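Local coordinates for protein endoglucanase (Humicola insolens, PDB 1DYS) that hydrolyses internal beta-1,4-glucosidic bonds of cellulose as a family 6 glycoside hydrolase and so contributes to the recycling of plant biomass, at residues Ala38-Val43 with His343-Ala347; Cys93-Ser98 with Ala150-Asn154; Asn224-Thr228 with Asp242-Tyr246; Tyr234-Ser238 with Arg276-Gly280. All coordinates share one frame; numbering follows the deposited sequence. Where two conformers were deposited one is given.

Contact 1 of 4, residues Ala38-Val43 with His343-Ala347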
loop_
_atom_site.group_PDB
_atom_site.type_symbol
_atom_site.label_atom_id
_atom_site.label_comp_id
_atom_site.label_asym_id
_atom_site.label_seq_id
_atom_site.Cartn_x
_atom_site.Cartn_y
_atom_site.Cartn_z
ATOM N N ALA A 38 -15.756 22.919 -15.304
ATOM C CA ALA A 38 -16.853 23.358 -14.448
ATOM C C ALA A 38 -17.496 22.155 -13.750
ATOM O O ALA A 38 -17.892 22.268 -12.590
ATOM C CB ALA A 38 -17.895 24.074 -15.302
ATOM N N LYS A 39 -17.587 21.049 -14.483
ATOM C CA LYS A 39 -18.113 19.814 -13.860
ATOM C C LYS A 39 -17.152 19.367 -12.750
ATOM O O LYS A 39 -17.683 18.918 -11.708
ATOM C CB LYS A 39 -18.209 18.784 -14.990
ATOM C CG LYS A 39 -19.474 18.934 -15.798
ATOM C CD LYS A 39 -19.464 18.309 -17.171
ATOM C CE LYS A 39 -19.727 16.820 -17.166
ATOM N NZ LYS A 39 -19.571 16.258 -18.559
ATOM N N VAL A 40 -15.846 19.422 -12.956
ATOM C CA VAL A 40 -14.913 19.087 -11.875
ATOM C C VAL A 40 -15.136 19.998 -10.671
ATOM O O VAL A 40 -15.228 19.552 -9.516
ATOM C CB VAL A 40 -13.440 19.104 -12.340
ATOM C CG1 VAL A 40 -12.542 18.766 -11.144
ATOM C CG2 VAL A 40 -13.201 18.086 -13.461
ATOM N N LYS A 41 -15.232 21.333 -10.900
ATOM C CA LYS A 41 -15.459 22.246 -9.763
ATOM C C LYS A 41 -16.764 21.953 -9.033
ATOM O O LYS A 41 -16.853 22.097 -7.811
ATOM C CB LYS A 41 -15.389 23.710 -10.236
ATOM C CG LYS A 41 -15.100 24.675 -9.083
ATOM C CD LYS A 41 -14.328 25.889 -9.600
ATOM C CE LYS A 41 -15.026 27.183 -9.240
ATOM N NZ LYS A 41 -14.875 27.567 -7.814
ATOM N N TYR A 42 -17.783 21.476 -9.713
ATOM C CA TYR A 42 -19.071 21.084 -9.149
ATOM C C TYR A 42 -18.787 19.939 -8.162
ATOM O O TYR A 42 -19.147 20.073 -7.004
ATOM C CB TYR A 42 -20.113 20.631 -10.164
ATOM C CG TYR A 42 -21.456 20.179 -9.634
ATOM C CD1 TYR A 42 -21.657 18.932 -9.091
ATOM C CD2 TYR A 42 -22.559 21.032 -9.685
ATOM C CE1 TYR A 42 -22.883 18.513 -8.603
ATOM C CE2 TYR A 42 -23.802 20.622 -9.214
ATOM C CZ TYR A 42 -23.961 19.368 -8.674
ATOM O OH TYR A 42 -25.198 18.982 -8.203
ATOM N N VAL A 43 -18.069 18.931 -8.663
ATOM C CA VAL A 43 -17.724 17.842 -7.727
ATOM C C VAL A 43 -16.896 18.361 -6.574
ATOM O O VAL A 43 -17.054 17.915 -5.423
ATOM C CB VAL A 43 -16.994 16.701 -8.475
ATOM C CG1 VAL A 43 -16.562 15.566 -7.540
ATOM C CG2 VAL A 43 -17.892 16.187 -9.584
ATOM N N HIS A 343 -22.940 11.825 -14.608
ATOM C CA HIS A 343 -24.394 11.926 -14.439
ATOM C C HIS A 343 -24.784 13.362 -14.766
ATOM O O HIS A 343 -24.056 14.293 -14.447
ATOM C CB HIS A 343 -24.739 11.695 -12.966
ATOM C CG HIS A 343 -26.199 11.526 -12.723
ATOM N ND1 HIS A 343 -27.055 12.592 -12.543
ATOM C CD2 HIS A 343 -26.949 10.400 -12.628
ATOM C CE1 HIS A 343 -28.277 12.109 -12.355
ATOM N NE2 HIS A 343 -28.245 10.781 -12.376
ATOM N N ASP A 344 -25.979 13.480 -15.382
ATOM C CA ASP A 344 -26.469 14.801 -15.777
ATOM C C ASP A 344 -26.572 15.858 -14.702
ATOM O O ASP A 344 -26.456 17.074 -14.973
ATOM C CB ASP A 344 -27.894 14.683 -16.352
ATOM C CG ASP A 344 -27.956 14.112 -17.745
ATOM O OD1 ASP A 344 -26.913 14.023 -18.424
ATOM O OD2 ASP A 344 -29.078 13.748 -18.159
ATOM N N GLU A 345 -26.736 15.509 -13.426
ATOM C CA GLU A 345 -26.722 16.519 -12.375
ATOM C C GLU A 345 -25.426 17.324 -12.308
ATOM O O GLU A 345 -25.442 18.499 -11.947
ATOM C CB GLU A 345 -27.022 15.877 -11.002
ATOM C CG GLU A 345 -28.386 15.199 -11.113
ATOM C CD GLU A 345 -29.156 15.129 -9.814
ATOM O OE1 GLU A 345 -28.519 15.173 -8.744
ATOM O OE2 GLU A 345 -30.396 15.038 -9.914
ATOM N N ILE A 346 -24.273 16.741 -12.665
ATOM C CA ILE A 346 -22.983 17.407 -12.573
ATOM C C ILE A 346 -22.761 18.309 -13.780
ATOM O O ILE A 346 -22.704 17.831 -14.920
ATOM C CB ILE A 346 -21.859 16.333 -12.533
ATOM C CG1 ILE A 346 -22.077 15.571 -11.218
ATOM C CG2 ILE A 346 -20.468 16.936 -12.581
ATOM C CD1 ILE A 346 -21.490 14.161 -11.225
ATOM N N ALA A 347 -22.656 19.591 -13.473
ATOM C CA ALA A 347 -22.474 20.607 -14.515
ATOM C C ALA A 347 -21.860 21.891 -13.942
ATOM O O ALA A 347 -22.273 22.131 -12.776
ATOM C CB ALA A 347 -23.842 20.941 -15.098
#
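Ile-346 and Ala-347, the last ordered residues of the chain, pack against Tyr-42 on helix 34-46, so that the C-terminal tail of this family 6 beta/alpha barrel is laid over an outer helix that comes early in the sequence. The Tyr-42 ring receives the tail backbone on one face: Ile-346 CA lies 4.2 Å from the ring centroid and 16° off its normal, a CH-pi contact, and Ala-347 N sits over the same face, displaced toward the rim. The ring reaches the tail because CG is anti to the backbone N of Tyr-42 (chi1 178°). Ile-346 divides its two branches between neighbouring partners. The side chains of Ile-346 and Tyr-42 cross at about a right angle, with Ile-346 CG1 4.0 Å from Tyr-42 CD1, whereas CG2 of Ile-346 enters beside the helix, 3.5 Å from Lys-39 O and 4.0 Å from Val-43 CG2. Phe-290, in a loop, also packs on Ile-346. The aliphatic part of Lys-39 runs along the tail, with its CG 3.7 Å from Ala-347 CA, before the chain bends at chi3 and carries NZ away to Asn-36. No hydrogen bond joins the two segments. Within the tail, Glu-345 N donates to His-343 ND1 in a nearly straight bond (3.1 Å, 175°), and at the other end Ala-347 O approaches Tyr-42 CD2 to 3.3 Å.

Contact 2 of 4, residues Cys93-Ser98 with Ala150-Asn154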
loop_
_atom_site.group_PDB
_atom_site.type_symbol
_atom_site.label_atom_id
_atom_site.label_comp_id
_atom_site.label_asym_id
_atom_site.label_seq_id
_atom_site.Cartn_x
_atom_site.Cartn_y
_atom_site.Cartn_z
ATOM N N CYS A 93 -9.591 -11.304 2.687
ATOM C CA CYS A 93 -8.865 -12.576 2.831
ATOM C C CYS A 93 -8.798 -13.402 1.577
ATOM O O CYS A 93 -7.908 -14.249 1.357
ATOM C CB CYS A 93 -9.430 -13.370 4.023
ATOM S SG CYS A 93 -11.113 -13.967 3.782
ATOM N N SER A 94 -9.759 -13.272 0.644
ATOM C CA SER A 94 -9.787 -14.089 -0.556
ATOM C C SER A 94 -8.564 -13.923 -1.430
ATOM O O SER A 94 -8.276 -14.881 -2.166
ATOM C CB SER A 94 -11.062 -13.887 -1.370
ATOM O OG SER A 94 -12.181 -14.440 -0.679
ATOM N N ALA A 95 -7.767 -12.866 -1.278
ATOM C CA ALA A 95 -6.548 -12.703 -2.046
ATOM C C ALA A 95 -5.384 -13.435 -1.379
ATOM O O ALA A 95 -4.342 -13.592 -2.011
ATOM C CB ALA A 95 -6.290 -11.218 -2.209
ATOM N N GLY A 96 -5.582 -13.955 -0.159
ATOM C CA GLY A 96 -4.566 -14.814 0.441
ATOM C C GLY A 96 -3.624 -14.227 1.451
ATOM O O GLY A 96 -2.865 -14.948 2.107
ATOM N N GLU A 97 -3.752 -12.920 1.691
ATOM C CA GLU A 97 -2.902 -12.224 2.666
ATOM C C GLU A 97 -3.615 -10.915 2.999
ATOM O O GLU A 97 -4.247 -10.378 2.085
ATOM C CB GLU A 97 -1.531 -11.923 2.029
ATOM C CG GLU A 97 -0.661 -10.993 2.868
ATOM C CD GLU A 97 0.606 -10.565 2.166
ATOM O OE1 GLU A 97 0.644 -10.534 0.918
ATOM O OE2 GLU A 97 1.569 -10.219 2.894
ATOM N N SER A 98 -3.544 -10.381 4.215
ATOM C CA SER A 98 -4.188 -9.072 4.442
ATOM C C SER A 98 -3.777 -8.058 3.365
ATOM O O SER A 98 -2.618 -7.930 3.045
ATOM C CB SER A 98 -3.739 -8.498 5.785
ATOM O OG SER A 98 -4.440 -7.304 6.083
ATOM N N ALA A 150 -8.334 -21.856 2.575
ATOM C CA ALA A 150 -7.796 -22.107 3.898
ATOM C C ALA A 150 -7.522 -20.818 4.652
ATOM O O ALA A 150 -7.893 -20.662 5.801
ATOM C CB ALA A 150 -6.510 -22.921 3.746
ATOM N N PHE A 151 -6.918 -19.847 3.957
ATOM C CA PHE A 151 -6.631 -18.570 4.587
ATOM C C PHE A 151 -7.868 -17.859 5.113
ATOM O O PHE A 151 -7.855 -17.359 6.241
ATOM C CB PHE A 151 -5.842 -17.718 3.590
ATOM C CG PHE A 151 -5.364 -16.432 4.253
ATOM C CD1 PHE A 151 -4.335 -16.430 5.156
ATOM C CD2 PHE A 151 -5.990 -15.237 3.943
ATOM C CE1 PHE A 151 -3.895 -15.274 5.747
ATOM C CE2 PHE A 151 -5.556 -14.055 4.511
ATOM C CZ PHE A 151 -4.524 -14.072 5.434
ATOM N N CYS A 152 -8.925 -17.723 4.330
ATOM C CA CYS A 152 -10.154 -17.088 4.819
ATOM C C CYS A 152 -10.850 -17.852 5.947
ATOM O O CYS A 152 -11.370 -17.268 6.917
ATOM C CB CYS A 152 -11.227 -16.992 3.721
ATOM S SG CYS A 152 -10.922 -15.606 2.593
ATOM N N ARG A 153 -10.854 -19.172 5.782
ATOM C CA ARG A 153 -11.515 -20.025 6.784
ATOM C C ARG A 153 -10.835 -19.906 8.131
ATOM O O ARG A 153 -11.457 -19.891 9.205
ATOM C CB ARG A 153 -11.531 -21.479 6.265
ATOM C CG ARG A 153 -12.518 -21.696 5.128
ATOM C CD ARG A 153 -12.791 -23.180 4.861
ATOM N NE ARG A 153 -11.690 -23.865 4.186
ATOM C CZ ARG A 153 -10.935 -24.781 4.811
ATOM N NH1 ARG A 153 -11.173 -25.116 6.070
ATOM N NH2 ARG A 153 -9.960 -25.312 4.102
ATOM N N ASN A 154 -9.514 -19.738 8.112
ATOM C CA ASN A 154 -8.713 -19.515 9.284
ATOM C C ASN A 154 -8.944 -18.154 9.930
ATOM O O ASN A 154 -8.568 -17.987 11.082
ATOM C CB ASN A 154 -7.213 -19.569 8.931
ATOM C CG ASN A 154 -6.617 -20.851 9.471
ATOM O OD1 ASN A 154 -6.462 -20.979 10.688
ATOM N ND2 ASN A 154 -6.300 -21.764 8.567
#
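The disulfide between Cys-93 and Cys-152 ties the loop that follows strand 79-85 of the beta/alpha barrel to the first turn of helix 150-169, and the ring of Phe-151 packs beside it. SG of Cys-93 and SG of Cys-152 are 2.0 Å apart, with a right-handed chi3 of 106°. The bond is reached with Cys-93 SG lodged between its own backbone N and carbonyl carbon (chi1 68°), while Cys-152 directs SG along its backbone N side. Within the short 3-10 segment 93-95 the next backbone nitrogen, Ser-94 N, comes within 3.3 Å of Cys-152 SG. Asp-92, probably a catalytic proton donor, directly precedes the bridge, its side chain about 6 Å from that of Cys-93, which places the cross-link next to a probable catalytic residue. The Phe-151 ring packs against the loop backbone. Cys-93 O, which also accepts from Gly-96 N at 2.8 Å, lies at the ring edge, 3.4 Å from Phe-151 CD2. Gly-96 turns at a positive phi of 100°, where a side chain would strike the preceding carbonyl. The side chain of Glu-97 points away and pairs with Lys-103 and with Trp-330 N of the second subunit. Over the ring itself, Gly-96 O stands 3.4 Å above the plane of Phe-151, over its centre.

Contact 3 of 4, residues Asn224-Thr228 with Asp242-Tyr246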
loop_
_atom_site.group_PDB
_atom_site.type_symbol
_atom_site.label_atom_id
_atom_site.label_comp_id
_atom_site.label_asym_id
_atom_site.label_seq_id
_atom_site.Cartn_x
_atom_site.Cartn_y
_atom_site.Cartn_z
ATOM N N ASN A 224 -21.946 -0.894 -10.244
ATOM C CA ASN A 224 -23.320 -1.274 -10.577
ATOM C C ASN A 224 -24.235 -0.051 -10.541
ATOM O O ASN A 224 -24.002 0.916 -9.836
ATOM C CB ASN A 224 -23.823 -2.294 -9.577
ATOM C CG ASN A 224 -23.061 -3.589 -9.471
ATOM O OD1 ASN A 224 -22.385 -3.940 -10.431
ATOM N ND2 ASN A 224 -23.191 -4.307 -8.353
ATOM N N PRO A 225 -25.217 -0.038 -11.440
ATOM C CA PRO A 225 -26.178 1.049 -11.475
ATOM C C PRO A 225 -27.151 0.888 -10.325
ATOM O O PRO A 225 -27.426 -0.228 -9.891
ATOM C CB PRO A 225 -26.910 0.856 -12.828
ATOM C CG PRO A 225 -26.804 -0.633 -12.988
ATOM C CD PRO A 225 -25.546 -1.158 -12.300
ATOM N N TYR A 226 -27.612 2.018 -9.807
ATOM C CA TYR A 226 -28.608 2.043 -8.752
ATOM C C TYR A 226 -29.916 1.463 -9.299
ATOM O O TYR A 226 -30.424 0.473 -8.808
ATOM C CB TYR A 226 -28.834 3.460 -8.219
ATOM C CG TYR A 226 -29.955 3.503 -7.199
ATOM C CD1 TYR A 226 -29.831 2.881 -5.972
ATOM C CD2 TYR A 226 -31.136 4.171 -7.464
ATOM C CE1 TYR A 226 -30.834 2.890 -5.022
ATOM C CE2 TYR A 226 -32.153 4.196 -6.525
ATOM C CZ TYR A 226 -32.007 3.566 -5.314
ATOM O OH TYR A 226 -33.006 3.570 -4.381
ATOM N N SER A 227 -30.449 2.044 -10.379
ATOM C CA SER A 227 -31.751 1.575 -10.862
ATOM C C SER A 227 -31.819 1.605 -12.391
ATOM O O SER A 227 -31.579 2.688 -12.926
ATOM C CB SER A 227 -32.839 2.508 -10.303
ATOM O OG SER A 227 -34.142 2.074 -10.676
ATOM N N THR A 228 -32.064 0.452 -12.979
ATOM C CA THR A 228 -32.196 0.423 -14.438
ATOM C C THR A 228 -33.085 -0.726 -14.876
ATOM O O THR A 228 -33.190 -1.822 -14.347
ATOM C CB THR A 228 -30.863 0.420 -15.193
ATOM O OG1 THR A 228 -31.133 0.193 -16.598
ATOM C CG2 THR A 228 -29.941 -0.690 -14.760
ATOM N N ASP A 242 -29.707 -4.720 -10.109
ATOM C CA ASP A 242 -29.273 -3.350 -9.866
ATOM C C ASP A 242 -29.244 -3.213 -8.347
ATOM O O ASP A 242 -29.687 -4.161 -7.653
ATOM C CB ASP A 242 -30.045 -2.295 -10.615
ATOM C CG ASP A 242 -31.519 -2.265 -10.327
ATOM O OD1 ASP A 242 -31.919 -2.860 -9.309
ATOM O OD2 ASP A 242 -32.267 -1.655 -11.124
ATOM N N GLU A 243 -28.594 -2.160 -7.861
ATOM C CA GLU A 243 -28.414 -2.002 -6.422
ATOM C C GLU A 243 -29.699 -1.700 -5.691
ATOM O O GLU A 243 -29.851 -2.079 -4.527
ATOM C CB GLU A 243 -27.281 -1.007 -6.178
ATOM C CG GLU A 243 -25.967 -1.579 -6.738
ATOM C CD GLU A 243 -25.472 -2.747 -5.888
ATOM O OE1 GLU A 243 -25.234 -2.477 -4.694
ATOM O OE2 GLU A 243 -25.390 -3.882 -6.365
ATOM N N SER A 244 -30.638 -1.020 -6.363
ATOM C CA SER A 244 -31.937 -0.770 -5.745
ATOM C C SER A 244 -32.602 -2.120 -5.495
ATOM O O SER A 244 -33.125 -2.294 -4.392
ATOM C CB SER A 244 -32.824 0.094 -6.636
ATOM O OG SER A 244 -34.090 0.250 -5.981
ATOM N N ARG A 245 -32.574 -3.068 -6.441
ATOM C CA ARG A 245 -33.216 -4.354 -6.171
ATOM C C ARG A 245 -32.390 -5.190 -5.203
ATOM O O ARG A 245 -32.909 -5.938 -4.377
ATOM C CB ARG A 245 -33.584 -5.130 -7.425
ATOM C CG ARG A 245 -34.813 -4.446 -8.073
ATOM C CD ARG A 245 -34.991 -5.054 -9.456
ATOM N NE ARG A 245 -34.181 -4.324 -10.448
ATOM C CZ ARG A 245 -34.217 -4.671 -11.735
ATOM N NH1 ARG A 245 -34.972 -5.719 -12.084
ATOM N NH2 ARG A 245 -33.521 -4.007 -12.638
ATOM N N TYR A 246 -31.059 -4.997 -5.212
ATOM C CA TYR A 246 -30.250 -5.744 -4.224
ATOM C C TYR A 246 -30.644 -5.324 -2.810
ATOM O O TYR A 246 -30.856 -6.207 -1.972
ATOM C CB TYR A 246 -28.762 -5.498 -4.479
ATOM C CG TYR A 246 -27.839 -6.169 -3.472
ATOM C CD1 TYR A 246 -27.947 -7.502 -3.142
ATOM C CD2 TYR A 246 -26.816 -5.443 -2.878
ATOM C CE1 TYR A 246 -27.109 -8.116 -2.219
ATOM C CE2 TYR A 246 -25.965 -6.024 -1.958
ATOM C CZ TYR A 246 -26.104 -7.367 -1.648
ATOM O OH TYR A 246 -25.292 -7.954 -0.708
HETATM O O HOH W 1 -34.619 -0.596 -9.932
#
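Asp-242 OD2 takes the backbone N-H of Thr-228 at 2.8 Å, a nearly straight bond (166°) that meets the carboxylate on its anti side. The other oxygen, OD1, caps helix 243-255 from the N-cap position by accepting from Arg-245 N at 2.9 Å, almost in line with the C-O bond. Arg-245 bends at chi3 and returns over the carboxylate to grip it side-on in a salt bridge, NE to OD1 and NH2 to OD2; NE and the backbone N of Arg-245 come to OD1 from opposite faces of its plane. A water donates to OD2 as well and links it to Ser-227 OG. With an alanine in place of Asp-242, the helix N-terminus would probably lose its side-chain cap, and Arg-245 and the Thr-228 N-H their shared carboxylate.

Two backbone bonds continue the join between loop and helix: Glu-243 N to Pro-225 O, 3.0 Å, and Ser-244 N to Tyr-226 O, 2.9 Å. Deeper in, Asn-224 ND2 reaches Glu-243 OE2 at 3.0 Å from above the carboxylate plane, while Gly-184 N also binds that oxygen and OD1 of Asn-224 turns to Arg-276. Outside this polar seam Ser-244 CB lies over a face of the Tyr-226 ring, 3.9 Å from its centroid, and the phenol OH goes on to Thr-298 O. With four protein donors, a water and the start of a helix gathered round it, the buried carboxylate of Asp-242 is likely to stay ionised, fixing this barrel loop to the first turn of the helix it leads into.

Contact 4 of 4, residues Tyr234-Ser238 with Arg276-Gly280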
loop_
_atom_site.group_PDB
_atom_site.type_symbol
_atom_site.label_atom_id
_atom_site.label_comp_id
_atom_site.label_asym_id
_atom_site.label_seq_id
_atom_site.Cartn_x
_atom_site.Cartn_y
_atom_site.Cartn_z
ATOM N N TYR A 234 -24.949 -10.181 -18.046
ATOM C CA TYR A 234 -24.328 -11.015 -17.040
ATOM C C TYR A 234 -25.110 -11.062 -15.735
ATOM O O TYR A 234 -24.840 -11.930 -14.883
ATOM C CB TYR A 234 -22.869 -10.590 -16.905
ATOM C CG TYR A 234 -22.589 -9.188 -16.432
ATOM C CD1 TYR A 234 -23.094 -8.743 -15.221
ATOM C CD2 TYR A 234 -21.797 -8.319 -17.165
ATOM C CE1 TYR A 234 -22.804 -7.475 -14.778
ATOM C CE2 TYR A 234 -21.521 -7.033 -16.728
ATOM C CZ TYR A 234 -22.025 -6.632 -15.515
ATOM O OH TYR A 234 -21.792 -5.367 -15.016
ATOM N N THR A 235 -26.099 -10.187 -15.583
ATOM C CA THR A 235 -26.995 -10.184 -14.432
ATOM C C THR A 235 -28.197 -11.113 -14.673
ATOM O O THR A 235 -29.084 -11.238 -13.818
ATOM C CB THR A 235 -27.533 -8.794 -14.082
ATOM O OG1 THR A 235 -28.463 -8.399 -15.107
ATOM C CG2 THR A 235 -26.451 -7.729 -13.994
ATOM N N SER A 236 -28.240 -11.816 -15.804
ATOM C CA SER A 236 -29.315 -12.762 -16.088
ATOM C C SER A 236 -29.340 -13.883 -15.056
ATOM O O SER A 236 -28.296 -14.417 -14.669
ATOM C CB SER A 236 -29.148 -13.363 -17.499
ATOM O OG SER A 236 -30.129 -12.768 -18.328
ATOM N N GLY A 237 -30.527 -14.146 -14.507
ATOM C CA GLY A 237 -30.680 -15.165 -13.473
ATOM C C GLY A 237 -30.519 -14.581 -12.073
ATOM O O GLY A 237 -30.752 -15.290 -11.092
ATOM N N SER A 238 -30.131 -13.308 -11.960
ATOM C CA SER A 238 -29.983 -12.757 -10.612
ATOM C C SER A 238 -31.224 -11.972 -10.261
ATOM O O SER A 238 -31.677 -11.160 -11.063
ATOM C CB SER A 238 -28.798 -11.792 -10.514
ATOM O OG SER A 238 -28.961 -10.982 -9.351
ATOM N N ARG A 276 -18.027 -4.042 -18.793
ATOM C CA ARG A 276 -17.545 -5.298 -18.223
ATOM C C ARG A 276 -18.157 -6.481 -18.965
ATOM O O ARG A 276 -19.321 -6.384 -19.297
ATOM C CB ARG A 276 -18.065 -5.367 -16.777
ATOM C CG ARG A 276 -17.325 -4.411 -15.848
ATOM C CD ARG A 276 -17.647 -4.777 -14.415
ATOM N NE ARG A 276 -18.921 -4.205 -13.999
ATOM C CZ ARG A 276 -19.259 -4.124 -12.705
ATOM N NH1 ARG A 276 -18.441 -4.591 -11.773
ATOM N NH2 ARG A 276 -20.439 -3.600 -12.406
ATOM N N SER A 277 -17.414 -7.568 -19.179
ATOM C CA SER A 277 -17.993 -8.761 -19.778
ATOM C C SER A 277 -18.332 -9.779 -18.712
ATOM O O SER A 277 -19.075 -10.750 -18.899
ATOM C CB SER A 277 -17.003 -9.347 -20.806
ATOM O OG SER A 277 -15.718 -9.452 -20.213
ATOM N N GLU A 278 -17.781 -9.571 -17.509
ATOM C CA GLU A 278 -18.002 -10.432 -16.360
ATOM C C GLU A 278 -18.352 -9.529 -15.178
ATOM O O GLU A 278 -17.693 -8.495 -15.004
ATOM C CB GLU A 278 -16.767 -11.262 -16.044
ATOM C CG GLU A 278 -16.064 -11.944 -17.199
ATOM C CD GLU A 278 -16.165 -13.454 -17.191
ATOM O OE1 GLU A 278 -16.075 -14.043 -16.093
ATOM O OE2 GLU A 278 -16.329 -14.060 -18.277
ATOM N N TRP A 279 -19.326 -9.915 -14.355
ATOM C CA TRP A 279 -19.735 -9.035 -13.261
ATOM C C TRP A 279 -18.659 -8.846 -12.205
ATOM O O TRP A 279 -18.580 -7.804 -11.564
ATOM C CB TRP A 279 -20.975 -9.605 -12.584
ATOM C CG TRP A 279 -21.870 -8.605 -11.907
ATOM C CD1 TRP A 279 -21.638 -7.296 -11.593
ATOM C CD2 TRP A 279 -23.212 -8.894 -11.505
ATOM N NE1 TRP A 279 -22.757 -6.758 -11.012
ATOM C CE2 TRP A 279 -23.735 -7.713 -10.947
ATOM C CE3 TRP A 279 -24.018 -10.042 -11.562
ATOM C CZ2 TRP A 279 -25.029 -7.678 -10.421
ATOM C CZ3 TRP A 279 -25.295 -10.011 -11.048
ATOM C CH2 TRP A 279 -25.786 -8.821 -10.488
ATOM N N GLY A 280 -17.755 -9.805 -12.072
ATOM C CA GLY A 280 -16.714 -9.729 -11.045
ATOM C C GLY A 280 -15.558 -8.824 -11.419
ATOM O O GLY A 280 -14.683 -8.632 -10.563
HETATM O O HOH W 2 -20.830 -3.416 -16.046
#
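The ring of Tyr-234 lies tightly against the indole of Trp-279, with CE1 of Tyr-234 only 3.2 Å from CG of Trp-279. The pair is oblique, the phenol and the five-membered ring having centroids 4.6 Å apart and planes at 38°. Next along the indole, Thr-235 CG2 makes a CH-pi contact 3.8 Å from the centroid of the six-membered ring and 11° off its normal, while Ser-238 CB meets the indole edge at CZ3. Tyr-234 gets there by the tight chi1 of 63°, its CG between backbone N and carbonyl carbon. Arg-276 O sits in the plane of the Tyr-234 ring at its edge, 3.4 Å from CE2. Both segments are loops of the beta/alpha barrel, one from after strand 215-218 and closing in a type II turn at Thr-235 to Ser-238, the other between the small antiparallel strands 270-271 and 288-289. Replacing Trp-279 by an alanine would probably open a gap under Tyr-234 and Thr-235, leaving the phenol ring freer to turn. A second shell sets the two side chains from 276-280: Trp-189 meets the indole at a steep angle, and Arg-276 NH1 is bound by OD1 of Asn-222, a probable substrate-binding residue.

Contacts 3 and 4 are directly joined. Their centres are about 13 Å apart, and Asn-224 OD1 of contact 3 probably accepts from two groups of contact 4, Arg-276 NH2 at 2.8 Å and Trp-279 NE1 at 2.9 Å. Their segments alternate along the chain, and both adjoin the probable substrate-binding residues Asn-183 and Asn-222. Contact 2 reaches the active site from another quarter, beside the probable proton donor Asp-92; its centre is about 25 Å from that of contact 4. Contact 1 lies across the chain's centre from contact 2, about 40 Å between centres. It joins helix 34-46 to the C-terminal tail, and the other three contacts fall between these segments along the chain.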